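Local atomic coordinates of agmatinase (Deinococcus radiodurans, PDB entry 1WOH), a protein that probably hydrolyses agmatine to putrescine and urea, as a manganese-dependent member of the arginase (ureohydrolase) family. Residues A96-R108 with V123-P135. Sequence-based numbering, arbitrary orientation.
Sequences AHDRITEAARQVR and VSYPLLRAFADVP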
# COMPACT_ATOMS: atom_id res chain seq x y z
N ALA A 96 19.01 -26.50 -6.06
CA ALA A 96 19.20 -25.19 -5.47
C ALA A 96 20.16 -25.32 -4.28
O ALA A 96 21.10 -24.54 -4.14
CB ALA A 96 17.86 -24.62 -5.01
N HIS A 97 19.92 -26.33 -3.44
CA HIS A 97 20.77 -26.58 -2.28
C HIS A 97 22.23 -26.77 -2.68
O HIS A 97 23.14 -26.20 -2.06
CB HIS A 97 20.30 -27.82 -1.52
CG HIS A 97 18.94 -27.68 -0.90
ND1 HIS A 97 18.24 -28.76 -0.40
CD2 HIS A 97 18.16 -26.59 -0.69
CE1 HIS A 97 17.09 -28.34 0.09
NE2 HIS A 97 17.02 -27.03 -0.07
N ASP A 98 22.47 -27.58 -3.70
CA ASP A 98 23.84 -27.83 -4.13
C ASP A 98 24.51 -26.56 -4.62
O ASP A 98 25.68 -26.33 -4.34
CB ASP A 98 23.87 -28.91 -5.22
CG ASP A 98 23.42 -30.27 -4.69
OD1 ASP A 98 23.45 -30.48 -3.46
OD2 ASP A 98 23.05 -31.14 -5.51
N ARG A 99 23.77 -25.72 -5.33
CA ARG A 99 24.35 -24.47 -5.82
C ARG A 99 24.66 -23.50 -4.69
O ARG A 99 25.67 -22.80 -4.74
CB ARG A 99 23.42 -23.82 -6.84
CG ARG A 99 23.39 -24.57 -8.16
CD ARG A 99 22.80 -23.74 -9.26
NE ARG A 99 22.63 -24.51 -10.48
CZ ARG A 99 21.78 -24.17 -11.45
NH1 ARG A 99 21.05 -23.07 -11.32
NH2 ARG A 99 21.66 -24.93 -12.52
N ILE A 100 23.81 -23.48 -3.68
CA ILE A 100 24.01 -22.61 -2.52
C ILE A 100 25.26 -23.02 -1.75
O ILE A 100 26.08 -22.18 -1.36
CB ILE A 100 22.78 -22.66 -1.58
CG1 ILE A 100 21.56 -22.06 -2.30
CG2 ILE A 100 23.06 -21.89 -0.30
CD1 ILE A 100 20.23 -22.32 -1.62
N THR A 101 25.41 -24.33 -1.52
CA THR A 101 26.57 -24.84 -0.80
C THR A 101 27.87 -24.55 -1.56
O THR A 101 28.88 -24.15 -0.96
CB THR A 101 26.47 -26.35 -0.57
OG1 THR A 101 25.31 -26.64 0.22
CG2 THR A 101 27.73 -26.87 0.16
N GLU A 102 27.85 -24.76 -2.87
CA GLU A 102 29.03 -24.54 -3.69
C GLU A 102 29.43 -23.07 -3.68
O GLU A 102 30.61 -22.74 -3.49
CB GLU A 102 28.79 -25.01 -5.13
CG GLU A 102 29.96 -24.74 -6.08
CD GLU A 102 31.28 -25.36 -5.61
OE1 GLU A 102 32.32 -25.11 -6.26
OE2 GLU A 102 31.27 -26.11 -4.61
N ALA A 103 28.47 -22.18 -3.87
CA ALA A 103 28.75 -20.75 -3.87
C ALA A 103 29.26 -20.31 -2.50
O ALA A 103 30.19 -19.51 -2.41
CB ALA A 103 27.51 -19.96 -4.26
N ALA A 104 28.64 -20.83 -1.44
CA ALA A 104 29.04 -20.47 -0.08
C ALA A 104 30.47 -20.92 0.18
O ALA A 104 31.25 -20.19 0.78
CB ALA A 104 28.08 -21.09 0.93
N ARG A 105 30.82 -22.13 -0.26
CA ARG A 105 32.17 -22.64 -0.07
C ARG A 105 33.18 -21.73 -0.76
O ARG A 105 34.24 -21.42 -0.20
CB ARG A 105 32.33 -24.05 -0.63
CG ARG A 105 31.79 -25.16 0.25
CD ARG A 105 32.63 -26.42 0.06
NE ARG A 105 32.08 -27.57 0.77
CZ ARG A 105 31.02 -28.25 0.36
NH1 ARG A 105 30.39 -27.90 -0.76
NH2 ARG A 105 30.58 -29.29 1.06
N GLN A 106 32.87 -21.33 -1.99
CA GLN A 106 33.75 -20.47 -2.76
C GLN A 106 33.92 -19.10 -2.11
O GLN A 106 35.02 -18.55 -2.08
CB GLN A 106 33.22 -20.29 -4.19
CG GLN A 106 33.06 -21.60 -4.95
CD GLN A 106 32.56 -21.39 -6.36
OE1 GLN A 106 31.62 -20.62 -6.59
NE2 GLN A 106 33.17 -22.08 -7.32
N VAL A 107 32.83 -18.55 -1.59
CA VAL A 107 32.88 -17.26 -0.93
C VAL A 107 33.64 -17.35 0.39
O VAL A 107 34.45 -16.48 0.72
CB VAL A 107 31.46 -16.70 -0.70
CG1 VAL A 107 31.50 -15.51 0.27
CG2 VAL A 107 30.86 -16.28 -2.03
N ARG A 108 33.38 -18.41 1.14
CA ARG A 108 34.05 -18.59 2.42
C ARG A 108 35.57 -18.63 2.26
O ARG A 108 36.31 -18.05 3.06
CB ARG A 108 33.57 -19.88 3.08
CG ARG A 108 32.80 -19.66 4.37
CD ARG A 108 33.56 -20.23 5.55
NE ARG A 108 33.63 -21.68 5.49
CZ ARG A 108 34.36 -22.44 6.30
NH1 ARG A 108 35.10 -21.89 7.25
NH2 ARG A 108 34.34 -23.76 6.16
N VAL A 123 17.38 -21.87 3.69
CA VAL A 123 18.69 -21.67 3.09
C VAL A 123 19.85 -21.91 4.07
O VAL A 123 20.98 -22.14 3.65
CB VAL A 123 18.83 -20.25 2.47
CG1 VAL A 123 17.73 -20.03 1.44
CG2 VAL A 123 18.80 -19.19 3.56
N SER A 124 19.57 -21.85 5.37
CA SER A 124 20.61 -22.06 6.38
C SER A 124 21.22 -23.45 6.28
O SER A 124 22.38 -23.65 6.61
CB SER A 124 20.06 -21.86 7.80
OG SER A 124 19.62 -20.53 8.00
N TYR A 125 20.43 -24.42 5.82
CA TYR A 125 20.94 -25.78 5.69
C TYR A 125 22.07 -25.86 4.65
O TYR A 125 23.19 -26.22 5.00
CB TYR A 125 19.80 -26.75 5.34
CG TYR A 125 20.26 -28.09 4.80
CD1 TYR A 125 21.31 -28.78 5.40
CD2 TYR A 125 19.63 -28.66 3.69
CE1 TYR A 125 21.75 -30.01 4.89
CE2 TYR A 125 20.06 -29.90 3.17
CZ TYR A 125 21.12 -30.56 3.78
OH TYR A 125 21.56 -31.76 3.27
N PRO A 126 21.80 -25.52 3.38
CA PRO A 126 22.88 -25.60 2.40
C PRO A 126 24.05 -24.66 2.68
O PRO A 126 25.19 -24.94 2.33
CB PRO A 126 22.18 -25.31 1.07
CG PRO A 126 20.99 -24.49 1.47
CD PRO A 126 20.52 -25.17 2.73
N LEU A 127 23.76 -23.53 3.33
CA LEU A 127 24.80 -22.58 3.70
C LEU A 127 25.74 -23.26 4.69
O LEU A 127 26.97 -23.25 4.53
CB LEU A 127 24.17 -21.35 4.37
CG LEU A 127 24.12 -19.98 3.69
CD1 LEU A 127 24.29 -20.09 2.20
CD2 LEU A 127 22.81 -19.30 4.07
N LEU A 128 25.16 -23.87 5.72
CA LEU A 128 25.96 -24.54 6.74
C LEU A 128 26.80 -25.69 6.21
O LEU A 128 27.88 -25.96 6.73
CB LEU A 128 25.06 -25.03 7.89
CG LEU A 128 24.66 -23.91 8.86
CD1 LEU A 128 23.55 -24.37 9.80
CD2 LEU A 128 25.91 -23.49 9.65
N ARG A 129 26.33 -26.36 5.15
CA ARG A 129 27.11 -27.47 4.60
C ARG A 129 28.49 -27.00 4.16
O ARG A 129 29.42 -27.81 4.03
CB ARG A 129 26.39 -28.12 3.41
CG ARG A 129 25.11 -28.85 3.78
CD ARG A 129 24.65 -29.80 2.66
NE ARG A 129 24.41 -29.12 1.39
CZ ARG A 129 23.84 -29.70 0.34
NH1 ARG A 129 23.44 -30.97 0.41
NH2 ARG A 129 23.65 -29.02 -0.78
N ALA A 130 28.64 -25.70 3.93
CA ALA A 130 29.92 -25.16 3.49
C ALA A 130 30.91 -25.00 4.64
O ALA A 130 32.05 -24.59 4.42
CB ALA A 130 29.71 -23.82 2.80
N PHE A 131 30.48 -25.32 5.86
CA PHE A 131 31.34 -25.20 7.04
C PHE A 131 31.65 -26.57 7.64
O PHE A 131 31.86 -26.70 8.84
CB PHE A 131 30.65 -24.32 8.10
CG PHE A 131 30.42 -22.90 7.65
CD1 PHE A 131 29.47 -22.60 6.68
CD2 PHE A 131 31.17 -21.87 8.20
CE1 PHE A 131 29.26 -21.29 6.26
CE2 PHE A 131 30.98 -20.54 7.79
CZ PHE A 131 30.02 -20.25 6.82
N ALA A 132 31.70 -27.59 6.79
CA ALA A 132 31.98 -28.94 7.26
C ALA A 132 33.35 -29.07 7.92
O ALA A 132 33.54 -29.92 8.79
CB ALA A 132 31.87 -29.92 6.09
N ASP A 133 34.30 -28.23 7.52
CA ASP A 133 35.65 -28.30 8.07
C ASP A 133 35.88 -27.48 9.34
O ASP A 133 37.01 -27.36 9.80
CB ASP A 133 36.67 -27.89 7.00
CG ASP A 133 36.54 -26.44 6.58
OD1 ASP A 133 37.21 -26.05 5.59
OD2 ASP A 133 35.79 -25.69 7.23
N VAL A 134 34.82 -26.91 9.90
CA VAL A 134 34.95 -26.12 11.12
C VAL A 134 34.76 -27.02 12.34
O VAL A 134 33.67 -27.54 12.58
CB VAL A 134 33.91 -24.97 11.16
CG1 VAL A 134 34.04 -24.20 12.46
CG2 VAL A 134 34.11 -24.05 9.97
N PRO A 135 35.82 -27.20 13.14
CA PRO A 135 35.75 -28.04 14.33
C PRO A 135 34.78 -27.55 15.40
O PRO A 135 34.75 -26.36 15.72
CB PRO A 135 37.19 -28.07 14.82
CG PRO A 135 37.71 -26.73 14.41
CD PRO A 135 37.16 -26.58 13.01
O HOH W 1 21.85 -31.85 -1.90
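T101 and R129 meet at a single hydroxyl that is gripped three times. T101 OG1 donates to P126 O at 2.7 Å, which leaves it to accept from R129 NE at 2.9 Å and from R129 NH2. Both nitrogens approach side-on, with OG1 only 9° out of the guanidinium plane. OG1 stands opposite its own carbonyl carbon and reaches P126 O. R129 NH2 also forms a salt bridge with D98 OD1 (3.1 Å), on the anti lone pair, while a water donates to OD1 and accepts from R129 NH1.

The second ionic group lies at the C-terminal end of helix 96-108. R108, bent at chi2 and chi3, lays its guanidinium on the F131 ring, planes 12° apart and centres 4.3 Å apart, an off-centre cation-pi stack. Its NH2 meets D133 OD2 at 2.6 Å, near the guanidinium plane, and donates to A130 O at 3.0 Å.

Apolar contacts fill the middle: I100 CG2 presses on L127 CD1 at 3.3 Å, tighter than usual, and A104 CB rests on A130 CB at 3.7 Å. Toward the start of the segments, Y125 points its edge at the H97 face in a T-shaped pair, planes at 79°.

Strands 31-36 and 114-118 of the parallel alpha/beta sheet touch the buried side, through I100 and A104, and V123 lies near H121, a manganese ligand seen in this protein. Two arginines thus bracket an apolar seam, each tied to both a carboxylate and another oxygen, so directional polar bonds probably fix how helix 96-108 sits against 123-135, the short helix and the turn after it.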